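Long-range contact in extracellular solute-binding protein, family 1 (Bifidobacterium longum subsp. infantis ATCC 15697, PDB 3OMB), which probably binds a carbohydrate outside the cell for uptake by an ABC transporter and carries a bound magnesium ion: residues Q165-N170 and I325-P330. Residues are numbered along the deposited sequence; the frame is centred on the assembly and turned at random.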
ATOM      1  N   GLN A 165       7.416  -1.377  -2.616  1.00 15.44           N
ATOM      2  CA  GLN A 165       7.948  -0.930  -3.914  1.00 15.48           C
ATOM      3  C   GLN A 165       9.381  -1.381  -4.102  1.00 15.37           C
ATOM      4  O   GLN A 165      10.220  -1.151  -3.232  1.00 16.44           O
ATOM      5  CB  GLN A 165       7.896   0.601  -4.011  1.00 15.42           C
ATOM      6  CG  GLN A 165       6.647   1.215  -3.356  1.00 15.80           C
ATOM      7  CD  GLN A 165       5.370   0.831  -4.067  1.00 17.77           C
ATOM      8  OE1 GLN A 165       5.302   0.840  -5.318  1.00 17.37           O
ATOM      9  NE2 GLN A 165       4.336   0.483  -3.279  1.00 16.31           N
ATOM     10  N   HIS A 166       9.667  -2.030  -5.236  1.00 14.82           N
ATOM     11  CA  HIS A 166      11.012  -2.483  -5.558  1.00 13.95           C
ATOM     12  C   HIS A 166      11.254  -2.342  -7.040  1.00 14.19           C
ATOM     13  O   HIS A 166      10.303  -2.192  -7.806  1.00 13.88           O
ATOM     14  CB  HIS A 166      11.213  -3.929  -5.118  1.00 14.01           C
ATOM     15  CG  HIS A 166      10.626  -4.203  -3.774  1.00 15.05           C
ATOM     16  ND1 HIS A 166       9.347  -4.689  -3.616  1.00 16.34           N
ATOM     17  CD2 HIS A 166      11.089  -3.943  -2.529  1.00 15.70           C
ATOM     18  CE1 HIS A 166       9.068  -4.776  -2.325  1.00 17.86           C
ATOM     19  NE2 HIS A 166      10.112  -4.335  -1.644  1.00 17.93           N
HETATM   20  N   MSE A 167      12.528  -2.329  -7.422  1.00 14.13           N
HETATM   21  CA  MSE A 167      12.932  -2.259  -8.810  1.00 14.81           C
HETATM   22  C   MSE A 167      13.628  -3.574  -9.132  1.00 15.14           C
HETATM   23  O   MSE A 167      14.613  -3.941  -8.499  1.00 16.35           O
HETATM   24  CB  MSE A 167      13.903  -1.087  -8.993  1.00 15.02           C
HETATM   25  CG  MSE A 167      14.406  -0.941 -10.405  1.00 17.22           C
HETATM   26 SE   MSE A 167      15.442   0.670 -10.558  0.75 19.46          SE
HETATM   27  CE  MSE A 167      15.526   0.801 -12.490  1.00 20.33           C
ATOM     28  N   LEU A 168      13.108  -4.291 -10.110  1.00 15.63           N
ATOM     29  CA  LEU A 168      13.557  -5.645 -10.417  1.00 15.93           C
ATOM     30  C   LEU A 168      14.301  -5.676 -11.733  1.00 16.66           C
ATOM     31  O   LEU A 168      13.920  -4.991 -12.690  1.00 17.95           O
ATOM     32  CB  LEU A 168      12.348  -6.572 -10.519  1.00 15.45           C
ATOM     33  CG  LEU A 168      11.397  -6.527  -9.334  1.00 15.79           C
ATOM     34  CD1 LEU A 168      10.131  -7.349  -9.628  1.00 14.92           C
ATOM     35  CD2 LEU A 168      12.132  -6.993  -8.015  1.00 15.85           C
ATOM     36  N   ILE A 169      15.345  -6.486 -11.813  1.00 17.12           N
ATOM     37  CA  ILE A 169      16.123  -6.559 -13.058  1.00 16.88           C
ATOM     38  C   ILE A 169      16.485  -7.991 -13.394  1.00 17.40           C
ATOM     39  O   ILE A 169      16.706  -8.815 -12.480  1.00 17.46           O
ATOM     40  CB  ILE A 169      17.382  -5.660 -13.019  1.00 16.71           C
ATOM     41  CG1 ILE A 169      18.089  -5.691 -14.388  1.00 17.55           C
ATOM     42  CG2 ILE A 169      18.344  -6.068 -11.880  1.00 17.31           C
ATOM     43  CD1 ILE A 169      19.010  -4.516 -14.627  1.00 17.46           C
ATOM     44  N   ASN A 170      16.516  -8.299 -14.697  1.00 17.46           N
ATOM     45  CA  ASN A 170      16.915  -9.614 -15.138  1.00 17.78           C
ATOM     46  C   ASN A 170      18.430  -9.749 -15.027  1.00 18.43           C
ATOM     47  O   ASN A 170      19.162  -9.336 -15.917  1.00 17.97           O
ATOM     48  CB  ASN A 170      16.423  -9.931 -16.556  1.00 17.94           C
ATOM     49  CG  ASN A 170      16.563 -11.421 -16.911  1.00 17.61           C
ATOM     50  OD1 ASN A 170      17.553 -12.053 -16.596  1.00 17.21           O
ATOM     51  ND2 ASN A 170      15.559 -11.970 -17.572  1.00 17.94           N
ATOM     52  N   ILE A 325      16.456 -10.304  -9.883  1.00 19.39           N
ATOM     53  CA  ILE A 325      16.765  -9.838  -8.522  1.00 19.01           C
ATOM     54  C   ILE A 325      16.217  -8.432  -8.326  1.00 18.50           C
ATOM     55  O   ILE A 325      15.926  -7.735  -9.301  1.00 18.64           O
ATOM     56  CB  ILE A 325      18.303  -9.811  -8.211  1.00 19.75           C
ATOM     57  CG1 ILE A 325      19.043  -8.768  -9.084  1.00 21.30           C
ATOM     58  CG2 ILE A 325      18.928 -11.238  -8.300  1.00 19.50           C
ATOM     59  CD1 ILE A 325      20.581  -8.650  -8.767  1.00 24.63           C
ATOM     60  N   ALA A 326      16.098  -7.998  -7.074  1.00 17.57           N
ATOM     61  CA  ALA A 326      15.866  -6.581  -6.802  1.00 16.72           C
ATOM     62  C   ALA A 326      17.201  -5.846  -6.852  1.00 16.58           C
ATOM     63  O   ALA A 326      18.207  -6.404  -6.444  1.00 17.30           O
ATOM     64  CB  ALA A 326      15.168  -6.391  -5.442  1.00 15.93           C
HETATM   65  N   MSE A 327      17.212  -4.612  -7.358  1.00 16.40           N
HETATM   66  CA  MSE A 327      18.430  -3.781  -7.415  1.00 16.79           C
HETATM   67  C   MSE A 327      18.190  -2.443  -6.702  1.00 16.56           C
HETATM   68  O   MSE A 327      17.074  -1.929  -6.727  1.00 17.19           O
HETATM   69  CB  MSE A 327      18.837  -3.489  -8.867  1.00 16.92           C
HETATM   70  CG  MSE A 327      17.718  -2.822  -9.685  1.00 19.51           C
HETATM   71 SE   MSE A 327      18.244  -2.347 -11.490  0.75 25.67          SE
HETATM   72  CE  MSE A 327      19.361  -0.818 -11.095  1.00 24.69           C
ATOM     73  N   PRO A 328      19.240  -1.865  -6.093  1.00 16.15           N
ATOM     74  CA  PRO A 328      19.118  -0.524  -5.562  1.00 16.31           C
ATOM     75  C   PRO A 328      18.826   0.442  -6.705  1.00 16.36           C
ATOM     76  O   PRO A 328      19.280   0.204  -7.838  1.00 15.99           O
ATOM     77  CB  PRO A 328      20.512  -0.243  -4.991  1.00 16.18           C
ATOM     78  CG  PRO A 328      21.136  -1.625  -4.781  1.00 16.67           C
ATOM     79  CD  PRO A 328      20.575  -2.463  -5.849  1.00 16.17           C
ATOM     80  N   VAL A 329      18.086   1.515  -6.439  1.00 15.30           N
ATOM     81  CA  VAL A 329      17.798   2.445  -7.533  1.00 15.15           C
ATOM     82  C   VAL A 329      19.077   3.195  -8.015  1.00 15.65           C
ATOM     83  O   VAL A 329      19.875   3.604  -7.190  1.00 16.19           O
ATOM     84  CB  VAL A 329      16.670   3.423  -7.168  1.00 14.74           C
ATOM     85  CG1 VAL A 329      17.163   4.563  -6.273  1.00 13.68           C
ATOM     86  CG2 VAL A 329      16.007   3.958  -8.442  1.00 14.76           C
ATOM     87  N   PRO A 330      19.279   3.342  -9.348  1.00 16.55           N
ATOM     88  CA  PRO A 330      20.411   4.150  -9.878  1.00 17.25           C
ATOM     89  C   PRO A 330      20.263   5.618  -9.464  1.00 18.17           C
ATOM     90  O   PRO A 330      19.130   6.124  -9.319  1.00 18.73           O
ATOM     91  CB  PRO A 330      20.239   4.053 -11.405  1.00 18.02           C
ATOM     92  CG  PRO A 330      19.368   2.841 -11.635  1.00 17.60           C
ATOM     93  CD  PRO A 330      18.496   2.695 -10.426  1.00 15.94           C
TER
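Ile325 and Ile169 face each other as an antiparallel hydrogen-bonded pair. Ile325 N donates to Ile169 O, and Ile169 N donates back to Ile325 O at 2.9 Å. Both bonds are close to straight. The side chains of Ile325 and Ile169 lie on the same face of the sheet, where Ile325 CG1 rests 3.9 Å from Ile169 CG2. Ala326 is next, in a non-hydrogen-bonded pair with Leu168. Here the CA atoms of Ala326 and Leu168 come to 4.4 Å. Ala326 CA-H points to Met167 O and Leu168 CA-H to Ile325 O. On the other face Leu168 CD2 touches the methyl group of Ala326. Leu168 also packs on Pro313, Asn316 and Phe317 of helix 313-317.

This pairing forms one border of a four-stranded mixed sheet. Strand 324-326 is outermost, and it runs antiparallel to 166-170, as 305-310 does on the other side. The two segments lie 155 residues apart at their closest ends. The family classification is consistent with the type 2 periplasmic-binding-protein fold, which has two lobes, and this sheet probably belongs to one of them.

Met327, a selenomethionine, gives the third backbone bond, from its N to Met167 O at an angle of 166° at the hydrogen. Its chi1 of 56°, with an extended chi2, brings CG close to Met167 O and SE against the branched side chain of Ile169, 3.7 Å from Ile169 CG2. Met327 CG meets Met167 CG. Met167, also a selenomethionine, is extended, with CG anti to the backbone N (chi1 179°), which carries SE out to Val329 and Pro330. Val329 CG2 approaches Met167 SE with the two side chains at about a right angle. Pro330 CD, beside the ring nitrogen, lies 3.7 Å from Met167 SE, with Met167 CE also close by.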